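Local coordinates for protein syndapin (Drosophila melanogaster, PDB 3I2W) that binds phospholipid membranes through its dimeric F-BAR domain, the part described here, and probably acts in endocytosis and the internalization of plasma membrane proteins, at residues Asp177-Gln180 against Lys181-Gln185; Phe229-Ile232 against Leu233-Val236; Gly8-Lys11 against Arg12-Arg16. All coordinates share one frame; numbering follows the deposited sequence.

Contact 1 of 3, residues Asp177-Gln180 against Lys181-Gln185; sequences DRVQ and KTKDQ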
# COMPACT_ATOMS: atom_id res chain seq x y z
N ASP B 177 -54.20 2.98 -70.38
CA ASP B 177 -52.95 2.36 -70.71
C ASP B 177 -52.06 2.29 -69.51
O ASP B 177 -51.39 1.28 -69.33
CB ASP B 177 -52.23 3.11 -71.83
CG ASP B 177 -52.86 2.89 -73.18
OD1 ASP B 177 -53.86 2.11 -73.32
OD2 ASP B 177 -52.34 3.51 -74.12
N ARG B 178 -52.05 3.36 -68.71
CA ARG B 178 -51.27 3.41 -67.48
C ARG B 178 -51.60 2.28 -66.54
O ARG B 178 -50.71 1.65 -66.03
CB ARG B 178 -51.51 4.70 -66.76
CG ARG B 178 -50.34 5.62 -66.72
CD ARG B 178 -50.67 6.74 -65.73
NE ARG B 178 -50.22 8.05 -66.21
CZ ARG B 178 -50.26 9.18 -65.49
NH1 ARG B 178 -50.74 9.18 -64.25
NH2 ARG B 178 -49.82 10.33 -66.02
N VAL B 179 -52.88 2.01 -66.31
CA VAL B 179 -53.30 0.91 -65.42
C VAL B 179 -52.69 -0.42 -65.85
O VAL B 179 -52.02 -1.06 -65.10
CB VAL B 179 -54.84 0.78 -65.35
CG1 VAL B 179 -55.26 -0.54 -64.73
CG2 VAL B 179 -55.44 1.95 -64.58
N GLN B 180 -52.94 -0.81 -67.08
CA GLN B 180 -52.43 -2.05 -67.62
C GLN B 180 -50.87 -2.13 -67.60
O GLN B 180 -50.31 -3.22 -67.49
CB GLN B 180 -53.00 -2.21 -69.04
CG GLN B 180 -52.60 -3.49 -69.80
CD GLN B 180 -53.19 -4.76 -69.17
OE1 GLN B 180 -53.89 -4.70 -68.14
NE2 GLN B 180 -52.89 -5.92 -69.78
N LYS B 181 -50.21 -0.98 -67.70
CA LYS B 181 -48.75 -0.88 -67.79
C LYS B 181 -48.19 -0.94 -66.38
O LYS B 181 -47.06 -1.36 -66.15
CB LYS B 181 -48.32 0.47 -68.40
CG LYS B 181 -47.11 0.47 -69.42
CD LYS B 181 -45.84 -0.41 -69.05
CE LYS B 181 -44.85 0.27 -68.06
NZ LYS B 181 -44.16 1.50 -68.60
N THR B 182 -48.97 -0.47 -65.43
CA THR B 182 -48.51 -0.47 -64.09
C THR B 182 -48.81 -1.82 -63.47
O THR B 182 -48.20 -2.18 -62.48
CB THR B 182 -49.11 0.64 -63.25
OG1 THR B 182 -50.53 0.49 -63.22
CG2 THR B 182 -48.69 2.04 -63.75
N LYS B 183 -49.75 -2.58 -64.01
CA LYS B 183 -49.88 -3.91 -63.47
C LYS B 183 -48.99 -4.94 -64.16
O LYS B 183 -48.79 -6.02 -63.64
CB LYS B 183 -51.32 -4.35 -63.34
CG LYS B 183 -52.15 -4.26 -64.57
CD LYS B 183 -53.65 -4.40 -64.20
CE LYS B 183 -54.01 -3.54 -63.00
NZ LYS B 183 -55.48 -3.48 -62.79
N ASP B 184 -48.43 -4.58 -65.31
CA ASP B 184 -47.24 -5.25 -65.80
C ASP B 184 -46.14 -5.05 -64.77
O ASP B 184 -45.38 -5.97 -64.52
CB ASP B 184 -46.71 -4.63 -67.09
CG ASP B 184 -47.65 -4.77 -68.24
OD1 ASP B 184 -48.43 -5.76 -68.28
OD2 ASP B 184 -47.61 -3.89 -69.15
N GLN B 185 -46.06 -3.84 -64.22
CA GLN B 185 -45.04 -3.46 -63.25
C GLN B 185 -45.14 -4.27 -61.95
O GLN B 185 -44.18 -4.90 -61.57
CB GLN B 185 -45.06 -1.95 -62.97
CG GLN B 185 -44.28 -1.13 -63.97
CD GLN B 185 -43.01 -1.83 -64.39
OE1 GLN B 185 -43.04 -2.75 -65.21
NE2 GLN B 185 -41.88 -1.41 -63.82

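Contact 2 of 3, residues Phe229-Ile232 against Leu233-Val236; sequences FKEI and LFNV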
# COMPACT_ATOMS: atom_id res chain seq x y z
N PHE B 229 -3.40 -13.52 -20.12
CA PHE B 229 -3.80 -12.71 -18.97
C PHE B 229 -3.99 -13.56 -17.73
O PHE B 229 -3.66 -13.13 -16.64
CB PHE B 229 -5.05 -11.87 -19.26
CG PHE B 229 -4.76 -10.55 -19.95
CD1 PHE B 229 -5.36 -9.40 -19.52
CD2 PHE B 229 -3.91 -10.47 -21.04
CE1 PHE B 229 -5.09 -8.20 -20.15
CE2 PHE B 229 -3.65 -9.28 -21.68
CZ PHE B 229 -4.24 -8.17 -21.27
N LYS B 230 -4.49 -14.78 -17.89
CA LYS B 230 -4.65 -15.66 -16.75
C LYS B 230 -3.27 -15.95 -16.07
O LYS B 230 -3.16 -16.00 -14.84
CB LYS B 230 -5.35 -16.94 -17.16
CG LYS B 230 -5.97 -17.60 -15.98
CD LYS B 230 -6.06 -19.10 -16.20
CE LYS B 230 -6.70 -19.77 -14.98
NZ LYS B 230 -7.98 -20.41 -15.27
N GLU B 231 -2.23 -16.08 -16.89
CA GLU B 231 -0.96 -16.46 -16.38
C GLU B 231 -0.32 -15.36 -15.61
O GLU B 231 0.30 -15.60 -14.58
CB GLU B 231 -0.02 -16.81 -17.53
CG GLU B 231 -0.37 -18.19 -18.26
CD GLU B 231 -0.97 -19.27 -17.20
OE1 GLU B 231 -0.15 -19.60 -16.21
OE2 GLU B 231 -2.23 -19.74 -17.38
N ILE B 232 -0.39 -14.16 -16.17
CA ILE B 232 0.19 -12.96 -15.60
C ILE B 232 -0.52 -12.71 -14.27
O ILE B 232 0.12 -12.53 -13.25
CB ILE B 232 -0.06 -11.80 -16.55
CG1 ILE B 232 0.83 -11.88 -17.77
CG2 ILE B 232 0.07 -10.48 -15.87
CD1 ILE B 232 2.25 -11.81 -17.47
N LEU B 233 -1.84 -12.76 -14.26
CA LEU B 233 -2.50 -12.76 -12.99
C LEU B 233 -1.88 -13.71 -11.94
O LEU B 233 -1.63 -13.27 -10.83
CB LEU B 233 -4.01 -12.93 -13.13
CG LEU B 233 -4.74 -11.75 -13.75
CD1 LEU B 233 -6.21 -11.91 -13.64
CD2 LEU B 233 -4.35 -10.48 -13.08
N PHE B 234 -1.61 -14.97 -12.25
CA PHE B 234 -0.88 -15.82 -11.31
C PHE B 234 0.50 -15.28 -11.02
O PHE B 234 0.98 -15.35 -9.88
CB PHE B 234 -0.66 -17.22 -11.87
CG PHE B 234 -1.89 -18.13 -11.82
CD1 PHE B 234 -2.53 -18.43 -10.63
CD2 PHE B 234 -2.35 -18.74 -12.96
CE1 PHE B 234 -3.63 -19.28 -10.58
CE2 PHE B 234 -3.45 -19.61 -12.91
CZ PHE B 234 -4.08 -19.87 -11.72
N ASN B 235 1.17 -14.75 -12.02
CA ASN B 235 2.49 -14.24 -11.79
C ASN B 235 2.39 -13.09 -10.80
O ASN B 235 3.21 -12.98 -9.93
CB ASN B 235 3.08 -13.74 -13.09
CG ASN B 235 3.52 -14.87 -14.01
OD1 ASN B 235 4.00 -14.62 -15.10
ND2 ASN B 235 3.37 -16.08 -13.59
N VAL B 236 1.37 -12.25 -10.93
CA VAL B 236 1.15 -11.16 -10.01
C VAL B 236 1.01 -11.76 -8.62
O VAL B 236 1.77 -11.39 -7.68
CB VAL B 236 -0.14 -10.41 -10.30
CG1 VAL B 236 -0.36 -9.37 -9.26
CG2 VAL B 236 -0.06 -9.70 -11.60

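Contact 3 of 3, residues Gly8-Lys11 against Arg12-Arg16; sequences GNYK and RTTKR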
# COMPACT_ATOMS: atom_id res chain seq x y z
N GLY B 8 -21.78 -5.13 -41.73
CA GLY B 8 -20.98 -4.27 -40.87
C GLY B 8 -20.87 -4.69 -39.41
O GLY B 8 -20.02 -4.21 -38.70
N ASN B 9 -21.72 -5.58 -38.96
CA ASN B 9 -21.81 -5.85 -37.55
C ASN B 9 -20.71 -6.70 -36.98
O ASN B 9 -20.69 -6.90 -35.79
CB ASN B 9 -23.17 -6.44 -37.21
CG ASN B 9 -24.18 -5.37 -36.89
OD1 ASN B 9 -23.84 -4.21 -36.77
ND2 ASN B 9 -25.41 -5.75 -36.71
N TYR B 10 -19.77 -7.15 -37.81
CA TYR B 10 -18.62 -7.90 -37.34
C TYR B 10 -17.69 -6.99 -36.63
O TYR B 10 -16.66 -7.41 -36.11
CB TYR B 10 -17.88 -8.51 -38.49
CG TYR B 10 -17.53 -7.53 -39.57
CD1 TYR B 10 -18.32 -7.39 -40.70
CD2 TYR B 10 -16.42 -6.75 -39.47
CE1 TYR B 10 -18.00 -6.49 -41.69
CE2 TYR B 10 -16.10 -5.87 -40.46
CZ TYR B 10 -16.88 -5.73 -41.57
OH TYR B 10 -16.50 -4.81 -42.52
N LYS B 11 -18.05 -5.73 -36.55
CA LYS B 11 -17.15 -4.75 -36.03
C LYS B 11 -17.04 -4.80 -34.52
O LYS B 11 -16.04 -4.37 -33.99
CB LYS B 11 -17.51 -3.38 -36.56
CG LYS B 11 -17.44 -3.36 -38.07
CD LYS B 11 -16.93 -2.02 -38.68
CE LYS B 11 -17.71 -1.70 -39.99
NZ LYS B 11 -16.96 -0.78 -40.84
N ARG B 12 -18.03 -5.36 -33.83
CA ARG B 12 -17.85 -5.63 -32.40
C ARG B 12 -16.72 -6.60 -32.23
O ARG B 12 -15.89 -6.36 -31.41
CB ARG B 12 -19.12 -6.12 -31.73
CG ARG B 12 -20.34 -5.32 -32.24
CD ARG B 12 -21.52 -5.16 -31.26
NE ARG B 12 -22.27 -6.39 -31.06
CZ ARG B 12 -23.21 -6.83 -31.88
NH1 ARG B 12 -23.52 -6.14 -32.98
NH2 ARG B 12 -23.85 -7.96 -31.62
N THR B 13 -16.57 -7.60 -33.08
CA THR B 13 -15.48 -8.54 -32.92
C THR B 13 -14.13 -7.92 -33.22
O THR B 13 -13.15 -8.19 -32.51
CB THR B 13 -15.72 -9.80 -33.71
OG1 THR B 13 -16.90 -10.41 -33.19
CG2 THR B 13 -14.62 -10.78 -33.53
N THR B 14 -14.05 -7.12 -34.27
CA THR B 14 -12.79 -6.54 -34.62
C THR B 14 -12.47 -5.47 -33.56
O THR B 14 -11.34 -5.35 -33.16
CB THR B 14 -12.74 -5.94 -36.04
OG1 THR B 14 -13.65 -4.85 -36.14
CG2 THR B 14 -13.19 -6.90 -37.05
N LYS B 15 -13.47 -4.74 -33.06
CA LYS B 15 -13.15 -3.72 -32.06
C LYS B 15 -12.43 -4.41 -30.91
O LYS B 15 -11.54 -3.85 -30.28
CB LYS B 15 -14.40 -2.95 -31.61
CG LYS B 15 -14.19 -1.95 -30.54
CD LYS B 15 -15.37 -0.96 -30.38
CE LYS B 15 -15.43 -0.34 -28.92
NZ LYS B 15 -15.74 -1.40 -27.79
N ARG B 16 -12.79 -5.66 -30.68
CA ARG B 16 -12.29 -6.41 -29.54
C ARG B 16 -10.79 -6.71 -29.63
O ARG B 16 -10.13 -6.81 -28.63
CB ARG B 16 -13.11 -7.68 -29.29
CG ARG B 16 -12.46 -8.52 -28.19
CD ARG B 16 -13.07 -9.90 -27.98
NE ARG B 16 -13.00 -10.73 -29.17
CZ ARG B 16 -13.37 -12.00 -29.22
NH1 ARG B 16 -13.79 -12.63 -28.12
NH2 ARG B 16 -13.31 -12.65 -30.37

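Contact 1 of 3, residues Asp177-Gln180 against Lys181-Gln185
Val179 and Lys183 sit one turn apart on the same helix, and their side chains run together in the same direction. Lys183 places its CG between its own backbone N and carbonyl carbon (chi1 54°), and its chain bends again at chi3. This course brings the end of the lysine back alongside the valine, with NZ of Lys183 3.5 Å from CG1 of Val179. Gln180 approaches differently. It crosses the lysine at about a right angle, and its OE1 lies 4.0 Å from CD of Lys183. Both are plain van der Waals contacts.

The stretch belongs to helix 169-240 of the F-BAR domain, whose long helices build an elongated, curved dimer. It lies well out along the arm, where helix 114-159 runs beside it. Val179 touches Thr155 there, Thr182 touches Glu151, and Lys183 touches both. No residue of the second subunit touches these two segments.

Backbone hydrogen bonds follow the helix. Thr182 N bonds to Arg178 O at 2.8 Å. Lys183 N bonds to Val179 O at 2.9 Å. Asp184 N bonds to Gln180 O at 3.2 Å. Lys181 N makes weak bonds to both Asp177 O and Arg178 O.

One side-chain hydroxyl joins this set. OG1 of Thr182 is turned back against the preceding turn, 2.9 Å from Val179 O and 3.0 Å from Arg178 O. It has one proton for two carbonyls, and which of them receives it is not settled. Among the charged groups, Asp177 forms a salt bridge with Lys173 through OD1.

Contact 2 of 3, residues Phe229-Ile232 against Leu233-Val236
Lys230 lies alongside the ring of Phe234, one turn further on, and its CE lies against the CE2 and CZ corner of that ring. The nearest approach is 3.9 Å, from CE of Lys230 to CE2 of Phe234. The lysine runs out almost straight, with CG anti to the backbone N (chi1 -159°), and turns only at its last bond. Its NZ then hydrogen-bonds to Ala262 O of the second subunit, with a weak bond to Asn260 O of that subunit. Glu231 also comes to Phe234. Its OE1 stands 4.0 Å from CD2 of Phe234, and the carboxylate and ring planes are 44° apart.

The stretch is part of helix 169-240 in the F-BAR domain, near the centre of the folded chain, where helices of both subunits pack together. Phe229 and Val236 meet helix 11-58, while Ile232 and Asn235 meet helix 63-105. Leu233 and Phe234 pack on Ile259 of the second subunit. Phe229 packs on Glu61 of the second subunit and makes a cation-pi contact with Arg225 of its own chain.

On the buried side, CG2 of Ile232 lies 4.3 Å from CG2 of Val236, an apolar contact between successive turns. The other arm of the isoleucine crosses Asn235, with CD1 of Ile232 4.1 Å from OD1 of Asn235. That oxygen accepts a hydrogen bond from Gln97.

Four regular backbone bonds run through the stretch. Leu233 N bonds to Phe229 O at 3.0 Å, and Phe234 N bonds to Lys230 O at 3.2 Å. Asn235 N bonds to Glu231 O at 2.8 Å. Val236 N bonds to Ile232 O at 2.7 Å.

Contact 3 of 3, residues Gly8-Lys11 against Arg12-Arg16
Arg12 reaches back over the turn that precedes it and lies alongside Asn9. From CB, the side chain first meets a partner at CG, 3.9 Å from Asn9 O. The chain then bends at chi3 (-72°), which carries the guanidinium out beside the asparagine. NE hydrogen-bonds to ND1 of His275 of the second subunit, and NH2 to Asn274 O of that subunit. NH1 hydrogen-bonds to Asp2 O and also lies 4.0 Å from CG of Asn9. The asparagine meets the guanidinium at its edge, with the two planes 72° apart, and its own ND2 hydrogen-bonds to Ser3 O. A methionine in place of Arg12 would probably leave His275 and Asn274 of the second subunit, and Asp2, without these donors.

Gly8 to Lys11 form a type I turn leading into the helix. The first regular bonds are Thr14 N to Tyr10 O at 3.2 Å and Lys15 N to Lys11 O at 2.8 Å. CG2 of Thr14 meets the Tyr10 ring at its edge, 4.0 Å from CD2 of Tyr10. This start of helix 11-58 packs on helix 114-159, where Tyr10 stacks on Phe123, and through Thr13 and Arg16 on helix 169-240.

How the contacts relate
From the N terminus, contact 3 comes first, where the leading loop turns into helix 11-58. It brings that start onto helices 114-159 and 169-240. Contact 1 follows in the early part of helix 169-240, out on the arm, where two helices of one chain pair. Contact 2, near the end of that helix, brings it onto helices 11-58 and 63-105. Each is local, so none closes a long loop. They run in series, and none nests or crosses. Contacts 1 and 2 share a helix, yet their centres are 72 Å apart. Contacts 2 and 3 are about 10 Å apart at their nearest atoms, and both also touch the second subunit.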